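Local coordinates for protein paraflagellar rod component (Trypanosoma brucei, PDB 2Q0X) that is of unknown function but adopts an alpha/beta-hydrolase fold and is probably part of the paraflagellar rod, at residues C145-P150 with A203-C208; T115-Q120 with I185-A190; F31-D36 with N59-L64. All blocks are in the same frame, centred on the assembly; numbering follows the deposited sequence.

Contact 1 (C145-P150 with A203-C208)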
ATOM      1  N   CYS A 145     -14.428  21.043   8.565  1.00 26.62           N
ATOM      2  CA  CYS A 145     -15.826  21.130   8.981  1.00 27.01           C
ATOM      3  C   CYS A 145     -15.997  22.186  10.092  1.00 27.57           C
ATOM      4  O   CYS A 145     -15.030  22.773  10.565  1.00 27.78           O
ATOM      5  CB  CYS A 145     -16.292  19.762   9.464  1.00 26.76           C
ATOM      6  SG  CYS A 145     -15.433  19.174  10.931  1.00 26.87           S
ATOM      7  N   ASP A 146     -17.236  22.420  10.506  1.00 28.41           N
ATOM      8  CA  ASP A 146     -17.521  23.291  11.641  1.00 29.01           C
ATOM      9  C   ASP A 146     -16.829  22.742  12.897  1.00 29.48           C
ATOM     10  O   ASP A 146     -17.022  21.592  13.229  1.00 29.45           O
ATOM     11  CB  ASP A 146     -19.038  23.393  11.864  1.00 29.09           C
ATOM     12  CG  ASP A 146     -19.430  24.509  12.832  1.00 29.29           C
ATOM     13  OD1 ASP A 146     -18.668  24.841  13.767  1.00 28.99           O
ATOM     14  OD2 ASP A 146     -20.528  25.065  12.654  1.00 30.90           O
ATOM     15  N   PRO A 147     -16.011  23.568  13.585  1.00 30.25           N
ATOM     16  CA  PRO A 147     -15.347  23.144  14.828  1.00 30.72           C
ATOM     17  C   PRO A 147     -16.293  22.663  15.930  1.00 31.49           C
ATOM     18  O   PRO A 147     -15.878  21.880  16.791  1.00 31.21           O
ATOM     19  CB  PRO A 147     -14.613  24.406  15.285  1.00 30.61           C
ATOM     20  CG  PRO A 147     -14.429  25.206  14.067  1.00 30.51           C
ATOM     21  CD  PRO A 147     -15.620  24.943  13.206  1.00 30.30           C
ATOM     22  N   GLU A 148     -17.547  23.125  15.890  1.00 32.41           N
ATOM     23  CA  GLU A 148     -18.558  22.717  16.854  1.00 33.38           C
ATOM     24  C   GLU A 148     -19.207  21.379  16.514  1.00 33.96           C
ATOM     25  O   GLU A 148     -20.093  20.926  17.233  1.00 33.96           O
ATOM     26  CB  GLU A 148     -19.623  23.816  17.011  1.00 33.72           C
ATOM     27  CG  GLU A 148     -19.049  25.162  17.471  1.00 34.61           C
ATOM     28  CD  GLU A 148     -18.128  25.040  18.693  1.00 36.13           C
ATOM     29  OE1 GLU A 148     -18.518  24.335  19.661  1.00 37.09           O
ATOM     30  OE2 GLU A 148     -17.023  25.650  18.685  1.00 36.89           O
ATOM     31  N   ASN A 149     -18.772  20.763  15.413  1.00 34.67           N
ATOM     32  CA  ASN A 149     -19.017  19.351  15.143  1.00 35.33           C
ATOM     33  C   ASN A 149     -18.644  18.514  16.380  1.00 35.72           C
ATOM     34  O   ASN A 149     -17.612  18.747  16.980  1.00 35.50           O
ATOM     35  CB  ASN A 149     -18.177  18.943  13.932  1.00 35.55           C
ATOM     36  CG  ASN A 149     -18.466  17.554  13.445  1.00 36.19           C
ATOM     37  OD1 ASN A 149     -18.070  16.558  14.062  1.00 36.76           O
ATOM     38  ND2 ASN A 149     -19.114  17.472  12.287  1.00 37.13           N
ATOM     39  N   PRO A 150     -19.482  17.531  16.761  1.00 36.54           N
ATOM     40  CA  PRO A 150     -19.222  16.817  18.027  1.00 37.11           C
ATOM     41  C   PRO A 150     -17.855  16.102  18.118  1.00 37.67           C
ATOM     42  O   PRO A 150     -17.413  15.770  19.219  1.00 37.68           O
ATOM     43  CB  PRO A 150     -20.381  15.809  18.109  1.00 37.05           C
ATOM     44  CG  PRO A 150     -20.865  15.667  16.708  1.00 36.87           C
ATOM     45  CD  PRO A 150     -20.677  17.010  16.075  1.00 36.45           C
ATOM     46  N   ALA A 203      -4.623  21.408  12.863  1.00 38.17           N
ATOM     47  CA  ALA A 203      -3.451  22.265  12.649  1.00 37.82           C
ATOM     48  C   ALA A 203      -3.808  23.737  12.385  1.00 37.81           C
ATOM     49  O   ALA A 203      -3.077  24.622  12.799  1.00 36.97           O
ATOM     50  CB  ALA A 203      -2.609  21.723  11.524  1.00 37.40           C
ATOM     51  N   VAL A 204      -4.928  23.989  11.694  1.00 37.88           N
ATOM     52  CA  VAL A 204      -5.247  25.344  11.240  1.00 37.73           C
ATOM     53  C   VAL A 204      -6.677  25.800  11.585  1.00 38.00           C
ATOM     54  O   VAL A 204      -6.862  26.840  12.203  1.00 38.33           O
ATOM     55  CB  VAL A 204      -5.004  25.470   9.711  1.00 37.60           C
ATOM     56  CG1 VAL A 204      -5.553  26.776   9.158  1.00 37.56           C
ATOM     57  CG2 VAL A 204      -3.520  25.347   9.389  1.00 36.89           C
ATOM     58  N   TRP A 205      -7.673  25.021  11.203  1.00 37.93           N
ATOM     59  CA  TRP A 205      -9.053  25.479  11.238  1.00 37.73           C
ATOM     60  C   TRP A 205      -9.537  25.727  12.658  1.00 37.88           C
ATOM     61  O   TRP A 205      -9.935  26.851  13.008  1.00 37.26           O
ATOM     62  CB  TRP A 205      -9.971  24.470  10.541  1.00 37.55           C
ATOM     63  CG  TRP A 205     -11.256  25.069  10.075  1.00 37.10           C
ATOM     64  CD1 TRP A 205     -12.483  24.844  10.585  1.00 36.87           C
ATOM     65  CD2 TRP A 205     -11.420  26.008   9.004  1.00 36.87           C
ATOM     66  NE1 TRP A 205     -13.420  25.582   9.901  1.00 37.36           N
ATOM     67  CE2 TRP A 205     -12.791  26.308   8.924  1.00 36.86           C
ATOM     68  CE3 TRP A 205     -10.539  26.619   8.101  1.00 36.97           C
ATOM     69  CZ2 TRP A 205     -13.313  27.196   7.974  1.00 37.24           C
ATOM     70  CZ3 TRP A 205     -11.049  27.499   7.152  1.00 36.79           C
ATOM     71  CH2 TRP A 205     -12.427  27.777   7.093  1.00 37.31           C
ATOM     72  N   ASN A 206      -9.499  24.672  13.468  1.00 37.85           N
ATOM     73  CA  ASN A 206      -9.893  24.773  14.874  1.00 38.08           C
ATOM     74  C   ASN A 206      -9.173  25.875  15.651  1.00 38.08           C
ATOM     75  O   ASN A 206      -9.829  26.758  16.197  1.00 38.16           O
ATOM     76  CB  ASN A 206      -9.754  23.398  15.563  1.00 38.19           C
ATOM     77  CG  ASN A 206     -10.846  22.424  15.143  1.00 38.36           C
ATOM     78  OD1 ASN A 206     -11.802  22.792  14.443  1.00 38.49           O
ATOM     79  ND2 ASN A 206     -10.728  21.177  15.589  1.00 39.46           N
ATOM     80  N   PRO A 207      -7.828  25.849  15.703  1.00 38.26           N
ATOM     81  CA  PRO A 207      -7.153  26.917  16.459  1.00 38.46           C
ATOM     82  C   PRO A 207      -7.369  28.334  15.931  1.00 38.75           C
ATOM     83  O   PRO A 207      -7.397  29.267  16.720  1.00 38.46           O
ATOM     84  CB  PRO A 207      -5.674  26.522  16.393  1.00 38.43           C
ATOM     85  CG  PRO A 207      -5.578  25.529  15.261  1.00 37.93           C
ATOM     86  CD  PRO A 207      -6.875  24.869  15.152  1.00 38.23           C
ATOM     87  N   CYS A 208      -7.525  28.501  14.617  1.00 39.15           N
ATOM     88  CA  CYS A 208      -7.753  29.835  14.058  1.00 39.67           C
ATOM     89  C   CYS A 208      -9.137  30.358  14.426  1.00 40.11           C
ATOM     90  O   CYS A 208      -9.267  31.480  14.865  1.00 39.89           O
ATOM     91  CB  CYS A 208      -7.604  29.853  12.537  1.00 39.65           C
ATOM     92  SG  CYS A 208      -5.927  29.973  11.923  1.00 39.33           S
TER
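Pro147 rests its ring against Trp205 and Asn206, two consecutive residues of helix 200-209. Its CG lies 4.0 Å from Trp205 CD1, where the pyrrolidine runs slantwise past the indole, and its CB comes within 3.3 Å of Asn206 OD1. No hydrogen bond joins the two segments. Cys145 O approaches the five-membered part of the indole at an angle and stands 3.3 Å from Trp205 CD1, while the indole NE1 gives its proton instead to Tyr237. With CG anti to the backbone N (chi1 -158°), the Trp205 ring lies beside its own carbonyl carbon and reaches the loop. The loop follows strand 135-143, the sixth strand of an alpha/beta-hydrolase fold, at the point where many members of the superfamily insert a cap. An Asx turn and a type I beta turn shape it: Asp146 OD1 receives Glu148 N at 3.0 Å from above the carboxylate plane, and Asn149 N bonds to Asp146 O. Asn206 OD1, besides touching Pro147, accepts a hydrogen bond from Gln201 NE2. Gln201, earlier in the same helix, accepts through OE1 from the backbone N of Cys145.

Contact 2 (T115-Q120 with I185-A190)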
ATOM      1  N   THR A 115      -1.700  15.574   1.429  1.00 23.71           N
ATOM      2  CA  THR A 115      -3.143  15.569   1.476  1.00 23.53           C
ATOM      3  C   THR A 115      -3.590  14.768   2.680  1.00 23.75           C
ATOM      4  O   THR A 115      -2.872  13.890   3.160  1.00 23.17           O
ATOM      5  CB  THR A 115      -3.742  14.927   0.202  1.00 23.71           C
ATOM      6  OG1 THR A 115      -3.150  13.635  -0.017  1.00 23.60           O
ATOM      7  CG2 THR A 115      -3.541  15.840  -1.009  1.00 22.99           C
ATOM      8  N   SER A 116      -4.797  15.069   3.155  1.00 24.23           N
ATOM      9  CA  SER A 116      -5.447  14.285   4.219  1.00 24.57           C
ATOM     10  C   SER A 116      -4.591  14.213   5.513  1.00 24.59           C
ATOM     11  O   SER A 116      -4.006  15.220   5.924  1.00 25.13           O
ATOM     12  CB  SER A 116      -5.806  12.889   3.676  1.00 24.61           C
ATOM     13  OG  SER A 116      -6.611  12.194   4.595  1.00 24.72           O
ATOM     14  N   THR A 117      -4.481  13.035   6.136  1.00 24.68           N
ATOM     15  CA  THR A 117      -3.638  12.888   7.339  1.00 24.41           C
ATOM     16  C   THR A 117      -2.109  12.872   7.071  1.00 24.52           C
ATOM     17  O   THR A 117      -1.310  12.767   8.018  1.00 23.86           O
ATOM     18  CB  THR A 117      -4.049  11.654   8.158  1.00 24.55           C
ATOM     19  OG1 THR A 117      -3.799  10.454   7.414  1.00 24.72           O
ATOM     20  CG2 THR A 117      -5.555  11.739   8.594  1.00 24.20           C
ATOM     21  N   GLY A 118      -1.708  12.979   5.792  1.00 24.48           N
ATOM     22  CA  GLY A 118      -0.312  13.160   5.417  1.00 24.31           C
ATOM     23  C   GLY A 118       0.255  14.457   5.954  1.00 24.45           C
ATOM     24  O   GLY A 118       1.456  14.561   6.226  1.00 23.91           O
ATOM     25  N   THR A 119      -0.619  15.447   6.123  1.00 24.74           N
ATOM     26  CA  THR A 119      -0.237  16.706   6.693  1.00 24.84           C
ATOM     27  C   THR A 119       0.338  16.596   8.106  1.00 24.97           C
ATOM     28  O   THR A 119       1.167  17.422   8.498  1.00 24.46           O
ATOM     29  CB  THR A 119      -1.378  17.756   6.670  1.00 24.62           C
ATOM     30  OG1 THR A 119      -2.402  17.361   7.565  1.00 25.80           O
ATOM     31  CG2 THR A 119      -1.953  17.947   5.306  1.00 23.92           C
ATOM     32  N   GLN A 120      -0.129  15.610   8.877  1.00 25.43           N
ATOM     33  CA  GLN A 120       0.440  15.319  10.191  1.00 25.20           C
ATOM     34  C   GLN A 120       1.942  15.081  10.123  1.00 25.88           C
ATOM     35  O   GLN A 120       2.700  15.458  11.040  1.00 26.00           O
ATOM     36  CB  GLN A 120      -0.188  14.058  10.761  1.00 25.47           C
ATOM     37  CG  GLN A 120       0.166  13.795  12.236  1.00 24.50           C
ATOM     38  CD  GLN A 120      -0.545  12.621  12.825  1.00 24.56           C
ATOM     39  OE1 GLN A 120      -0.893  11.678  12.120  1.00 23.00           O
ATOM     40  NE2 GLN A 120      -0.743  12.645  14.151  1.00 23.54           N
ATOM     41  N   ILE A 185     -12.167  10.756   9.169  1.00 40.89           N
ATOM     42  CA  ILE A 185     -11.264  10.245   8.154  1.00 40.08           C
ATOM     43  C   ILE A 185     -10.662   8.935   8.687  1.00 39.73           C
ATOM     44  O   ILE A 185     -10.397   8.838   9.887  1.00 39.48           O
ATOM     45  CB  ILE A 185     -10.169  11.299   7.853  1.00 40.29           C
ATOM     46  CG1 ILE A 185     -10.798  12.527   7.167  1.00 40.01           C
ATOM     47  CG2 ILE A 185      -9.035  10.700   7.005  1.00 40.33           C
ATOM     48  CD1 ILE A 185      -9.882  13.723   7.118  1.00 39.38           C
ATOM     49  N   PRO A 186     -10.480   7.912   7.819  1.00 39.22           N
ATOM     50  CA  PRO A 186      -9.850   6.676   8.299  1.00 39.10           C
ATOM     51  C   PRO A 186      -8.434   6.853   8.850  1.00 39.23           C
ATOM     52  O   PRO A 186      -7.569   7.455   8.203  1.00 39.34           O
ATOM     53  CB  PRO A 186      -9.857   5.768   7.068  1.00 39.13           C
ATOM     54  CG  PRO A 186     -10.898   6.316   6.183  1.00 39.22           C
ATOM     55  CD  PRO A 186     -10.887   7.799   6.406  1.00 39.06           C
ATOM     56  N   ILE A 187      -8.212   6.333  10.052  1.00 39.44           N
ATOM     57  CA  ILE A 187      -6.977   6.570  10.793  1.00 39.58           C
ATOM     58  C   ILE A 187      -6.791   5.500  11.871  1.00 39.69           C
ATOM     59  O   ILE A 187      -7.773   5.048  12.490  1.00 39.80           O
ATOM     60  CB  ILE A 187      -6.981   7.991  11.431  1.00 39.70           C
ATOM     61  CG1 ILE A 187      -5.623   8.326  12.063  1.00 39.74           C
ATOM     62  CG2 ILE A 187      -8.115   8.128  12.467  1.00 39.72           C
ATOM     63  CD1 ILE A 187      -5.379   9.821  12.250  1.00 39.40           C
ATOM     64  N   THR A 188      -5.545   5.080  12.086  1.00 39.63           N
ATOM     65  CA  THR A 188      -5.263   4.091  13.117  1.00 39.52           C
ATOM     66  C   THR A 188      -5.112   4.790  14.464  1.00 39.53           C
ATOM     67  O   THR A 188      -4.679   5.938  14.515  1.00 39.56           O
ATOM     68  CB  THR A 188      -4.007   3.229  12.803  1.00 39.53           C
ATOM     69  OG1 THR A 188      -2.849   4.061  12.680  1.00 39.56           O
ATOM     70  CG2 THR A 188      -4.198   2.430  11.540  1.00 39.35           C
ATOM     71  N   PRO A 189      -5.516   4.120  15.560  1.00 39.50           N
ATOM     72  CA  PRO A 189      -5.239   4.687  16.887  1.00 39.70           C
ATOM     73  C   PRO A 189      -3.764   5.071  17.083  1.00 39.69           C
ATOM     74  O   PRO A 189      -3.480   6.119  17.663  1.00 39.72           O
ATOM     75  CB  PRO A 189      -5.667   3.576  17.851  1.00 39.72           C
ATOM     76  CG  PRO A 189      -6.700   2.785  17.091  1.00 39.53           C
ATOM     77  CD  PRO A 189      -6.279   2.862  15.636  1.00 39.43           C
ATOM     78  N   ALA A 190      -2.850   4.244  16.577  1.00 39.72           N
ATOM     79  CA  ALA A 190      -1.421   4.504  16.702  1.00 39.78           C
ATOM     80  C   ALA A 190      -1.018   5.820  16.058  1.00 39.89           C
ATOM     81  O   ALA A 190      -0.116   6.478  16.536  1.00 40.25           O
ATOM     82  CB  ALA A 190      -0.611   3.364  16.118  1.00 39.64           C
TER
HETATM   83  O   HOH W   1      -5.033   8.180   8.192  1.00 33.64           O
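Thr117 and Ile185 meet methyl to methyl, CG2 on CG2 at 4.0 Å, their side chains passing each other in opposite directions. The same Thr117 CG2 also touches the tip of Ile187, whose CD1 is 4.1 Å away. Ser116 adds a polar atom to this apolar patch: its OG stands 3.7 Å from Ile185 CG2. No direct hydrogen bond crosses the contact, but a water does so, accepting from Thr117 OG1 at 2.7 Å and donating to Pro186 O at 2.6 Å. Thr117 thus turns two branches to different tasks: with chi1 at 65°, OG1 sits between the backbone N and the carbonyl carbon and reaches the water, leaving CG2 for the isoleucines. The turn between strand 110-115 and helix 119-128 lies where the alpha/beta-hydrolase fold has its nucleophile elbow, and Ser116 occupies what would be the nucleophile position, with the strained backbone expected there (phi 57°, psi -136°), although no activity is established for this protein. Gly118 N closes the turn on Thr115 O at 3.0 Å. Farther out, Thr115 OG1 is hydrogen-bonded to Glu49 and Trp43, and Glu49 also touches the Ser116 side chain. Gln120 OE1 accepts from Arg191, a residue of helix 189-193 on the partner side, and so links the two helices beyond the methyl contacts. Thr188 is the N-cap of that second helix; its OG1 is hydrogen-bonded to Gln47, and its side chain also packs on Ile80 of the second subunit.

Contact 3 (F31-D36 with N59-L64)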
ATOM      1  N   PHE A  31       7.398   6.139  -6.402  1.00 21.44           N
ATOM      2  CA  PHE A  31       7.211   6.302  -7.839  1.00 22.12           C
ATOM      3  C   PHE A  31       7.599   7.727  -8.239  1.00 22.72           C
ATOM      4  O   PHE A  31       6.967   8.678  -7.801  1.00 22.47           O
ATOM      5  CB  PHE A  31       5.748   6.049  -8.217  1.00 21.93           C
ATOM      6  CG  PHE A  31       5.498   6.057  -9.689  1.00 21.56           C
ATOM      7  CD1 PHE A  31       4.734   7.044 -10.267  1.00 21.84           C
ATOM      8  CD2 PHE A  31       6.016   5.041 -10.501  1.00 21.75           C
ATOM      9  CE1 PHE A  31       4.503   7.037 -11.641  1.00 22.22           C
ATOM     10  CE2 PHE A  31       5.800   5.040 -11.851  1.00 22.28           C
ATOM     11  CZ  PHE A  31       5.038   6.034 -12.423  1.00 22.00           C
ATOM     12  N   MET A  32       8.622   7.848  -9.085  1.00 23.80           N
ATOM     13  CA  MET A  32       9.111   9.139  -9.573  1.00 25.00           C
ATOM     14  C   MET A  32       8.723   9.375 -11.048  1.00 24.96           C
ATOM     15  O   MET A  32       8.848   8.480 -11.874  1.00 24.46           O
ATOM     16  CB  MET A  32      10.627   9.183  -9.480  1.00 25.04           C
ATOM     17  CG  MET A  32      11.201   8.593  -8.190  1.00 26.20           C
ATOM     18  SD  MET A  32      12.989   8.740  -8.117  1.00 27.62           S
ATOM     19  CE  MET A  32      13.520   7.642  -9.403  1.00 26.79           C
ATOM     20  N   MET A  33       8.298  10.599 -11.363  1.00 25.35           N
ATOM     21  CA  MET A  33       7.979  10.995 -12.740  1.00 25.84           C
ATOM     22  C   MET A  33       8.775  12.233 -13.109  1.00 26.18           C
ATOM     23  O   MET A  33       8.882  13.164 -12.301  1.00 26.17           O
ATOM     24  CB  MET A  33       6.489  11.305 -12.898  1.00 25.64           C
ATOM     25  CG  MET A  33       5.614  10.139 -12.588  1.00 25.65           C
ATOM     26  SD  MET A  33       3.903  10.601 -12.427  1.00 25.70           S
ATOM     27  CE  MET A  33       3.508  10.895 -14.119  1.00 24.89           C
ATOM     28  N   ASN A  34       9.346  12.226 -14.310  1.00 26.70           N
ATOM     29  CA  ASN A  34       9.963  13.421 -14.896  1.00 27.47           C
ATOM     30  C   ASN A  34      11.141  13.944 -14.095  1.00 28.25           C
ATOM     31  O   ASN A  34      11.213  15.117 -13.751  1.00 27.46           O
ATOM     32  CB  ASN A  34       8.899  14.516 -15.088  1.00 27.61           C
ATOM     33  CG  ASN A  34       7.703  14.006 -15.898  1.00 27.25           C
ATOM     34  OD1 ASN A  34       7.889  13.379 -16.942  1.00 25.88           O
ATOM     35  ND2 ASN A  34       6.484  14.234 -15.397  1.00 26.54           N
ATOM     36  N   MET A  35      12.076  13.034 -13.833  1.00 29.47           N
ATOM     37  CA  MET A  35      13.252  13.324 -13.032  1.00 30.40           C
ATOM     38  C   MET A  35      14.350  14.010 -13.836  1.00 30.78           C
ATOM     39  O   MET A  35      15.445  14.186 -13.334  1.00 31.15           O
ATOM     40  CB  MET A  35      13.792  12.024 -12.417  1.00 30.77           C
ATOM     41  CG  MET A  35      12.807  11.332 -11.487  1.00 31.58           C
ATOM     42  SD  MET A  35      12.427  12.327 -10.028  1.00 32.78           S
ATOM     43  CE  MET A  35      13.921  12.065  -9.037  1.00 32.11           C
ATOM     44  N   ASP A  36      14.065  14.378 -15.083  1.00 31.23           N
ATOM     45  CA  ASP A  36      14.917  15.313 -15.834  1.00 31.44           C
ATOM     46  C   ASP A  36      15.044  16.665 -15.120  1.00 30.94           C
ATOM     47  O   ASP A  36      16.071  17.333 -15.233  1.00 30.99           O
ATOM     48  CB  ASP A  36      14.418  15.501 -17.286  1.00 31.88           C
ATOM     49  CG  ASP A  36      12.879  15.425 -17.414  1.00 33.44           C
ATOM     50  OD1 ASP A  36      12.247  16.483 -17.665  1.00 35.76           O
ATOM     51  OD2 ASP A  36      12.311  14.311 -17.263  1.00 33.18           O
ATOM     52  N   ASN A  59      -2.128  14.827 -14.628  1.00 25.10           N
ATOM     53  CA  ASN A  59      -2.145  16.139 -15.282  1.00 25.69           C
ATOM     54  C   ASN A  59      -1.186  17.139 -14.604  1.00 25.59           C
ATOM     55  O   ASN A  59      -0.443  17.841 -15.284  1.00 25.67           O
ATOM     56  CB  ASN A  59      -3.568  16.697 -15.300  1.00 25.82           C
ATOM     57  CG  ASN A  59      -4.523  15.824 -16.067  1.00 27.48           C
ATOM     58  OD1 ASN A  59      -4.425  15.704 -17.291  1.00 28.85           O
ATOM     59  ND2 ASN A  59      -5.454  15.185 -15.353  1.00 29.22           N
ATOM     60  N   LEU A  60      -1.223  17.199 -13.273  1.00 25.69           N
ATOM     61  CA  LEU A  60      -0.203  17.898 -12.475  1.00 25.77           C
ATOM     62  C   LEU A  60       1.234  17.582 -12.909  1.00 26.19           C
ATOM     63  O   LEU A  60       1.992  18.491 -13.252  1.00 26.06           O
ATOM     64  CB  LEU A  60      -0.338  17.567 -10.974  1.00 25.76           C
ATOM     65  CG  LEU A  60       0.504  18.444 -10.011  1.00 25.86           C
ATOM     66  CD1 LEU A  60       0.401  19.955 -10.377  1.00 25.70           C
ATOM     67  CD2 LEU A  60       0.116  18.258  -8.570  1.00 25.17           C
ATOM     68  N   ALA A  61       1.608  16.303 -12.862  1.00 26.59           N
ATOM     69  CA  ALA A  61       2.971  15.887 -13.202  1.00 27.16           C
ATOM     70  C   ALA A  61       3.327  16.291 -14.634  1.00 27.69           C
ATOM     71  O   ALA A  61       4.439  16.742 -14.913  1.00 27.67           O
ATOM     72  CB  ALA A  61       3.152  14.363 -13.000  1.00 26.91           C
ATOM     73  N   GLU A  62       2.358  16.146 -15.526  1.00 28.34           N
ATOM     74  CA  GLU A  62       2.506  16.536 -16.910  1.00 29.27           C
ATOM     75  C   GLU A  62       2.797  18.038 -17.063  1.00 28.77           C
ATOM     76  O   GLU A  62       3.702  18.437 -17.806  1.00 28.40           O
ATOM     77  CB  GLU A  62       1.218  16.160 -17.659  1.00 29.50           C
ATOM     78  CG  GLU A  62       1.337  16.043 -19.120  1.00 30.51           C
ATOM     79  CD  GLU A  62       0.057  15.470 -19.726  1.00 31.54           C
ATOM     80  OE1 GLU A  62      -0.962  16.217 -19.753  1.00 34.20           O
ATOM     81  OE2 GLU A  62       0.067  14.279 -20.157  1.00 33.68           O
ATOM     82  N   GLU A  63       2.015  18.854 -16.364  1.00 28.65           N
ATOM     83  CA  GLU A  63       2.176  20.311 -16.397  1.00 28.74           C
ATOM     84  C   GLU A  63       3.489  20.764 -15.775  1.00 28.36           C
ATOM     85  O   GLU A  63       4.128  21.665 -16.301  1.00 28.02           O
ATOM     86  CB  GLU A  63       0.993  21.013 -15.727  1.00 28.99           C
ATOM     87  CG  GLU A  63      -0.282  20.975 -16.564  1.00 29.92           C
ATOM     88  CD  GLU A  63      -0.130  21.685 -17.910  1.00 32.09           C
ATOM     89  OE1 GLU A  63       0.514  22.770 -17.966  1.00 33.05           O
ATOM     90  OE2 GLU A  63      -0.665  21.155 -18.912  1.00 33.41           O
ATOM     91  N   LEU A  64       3.890  20.098 -14.689  1.00 28.28           N
ATOM     92  CA  LEU A  64       5.167  20.345 -14.004  1.00 28.17           C
ATOM     93  C   LEU A  64       6.405  19.953 -14.805  1.00 28.36           C
ATOM     94  O   LEU A  64       7.500  20.431 -14.520  1.00 28.15           O
ATOM     95  CB  LEU A  64       5.199  19.581 -12.662  1.00 28.15           C
ATOM     96  CG  LEU A  64       4.331  20.120 -11.516  1.00 27.38           C
ATOM     97  CD1 LEU A  64       4.235  19.115 -10.386  1.00 25.66           C
ATOM     98  CD2 LEU A  64       4.883  21.462 -11.034  1.00 27.28           C
TER
HETATM   99  O   HOH W   2       6.425  16.470 -13.312  1.00 37.16           O
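The end of the Met33 side chain and the methyl of Ala61 form the close apolar part of this contact, with Met33 CE 3.7 Å and SD 3.9 Å from Ala61 CB. A bend at the last torsion (chi3 73°) lays both the sulfur and the terminal methyl of the methionine against the one carbon of the alanine. The small Ala61 is consistent with the close approach of strand end and helix, the CA atoms of Met33 and Ala61 being 7.0 Å apart. The polar side is looser and partly open to solvent. Asn34, where the chain leaves the strand in a left-handed backbone conformation, brings ND2 to 3.3 Å from Ala61 O. A water bridges the same two atoms: it accepts from Asn34 ND2 at 3.1 Å and donates to Ala61 O at 2.6 Å. Inward, strand 26-33 runs antiparallel to both 13-21 and 69-73, with Met33 hydrogen-bonded through its backbone to Phe70, on whose side chain Ala61 and Leu60 also pack. Helix 57-64 is thus laid over this end of the sheet, beside strands 26-33 and 69-73, its Leu60 and Leu64 meeting Ile287, Leu288 and Leu291 of helix 280-299.

Overall arrangement
From the N terminus, contact 3 comes first: it closes a short loop from the end of strand 26-33, through strand 40-44, to helix 57-64. The chain then builds the central strands and reaches 115-120, where contact 2 opens. Before 185-190 completes it, the loop 145-150 opens contact 1, which 203-208 closes afterwards, so these two loops cross in sequence. The centres of contacts 1 and 2 are about 16 Å apart, and the two do not touch. Contact 2 ties the stretch leading into helix 189-193 back to the turn after strand 110-115, while contact 1 holds helix 200-209 against the loop after strand 135-143. Contact 3 lies across the chain's centre from contact 1, their centres 34 Å apart.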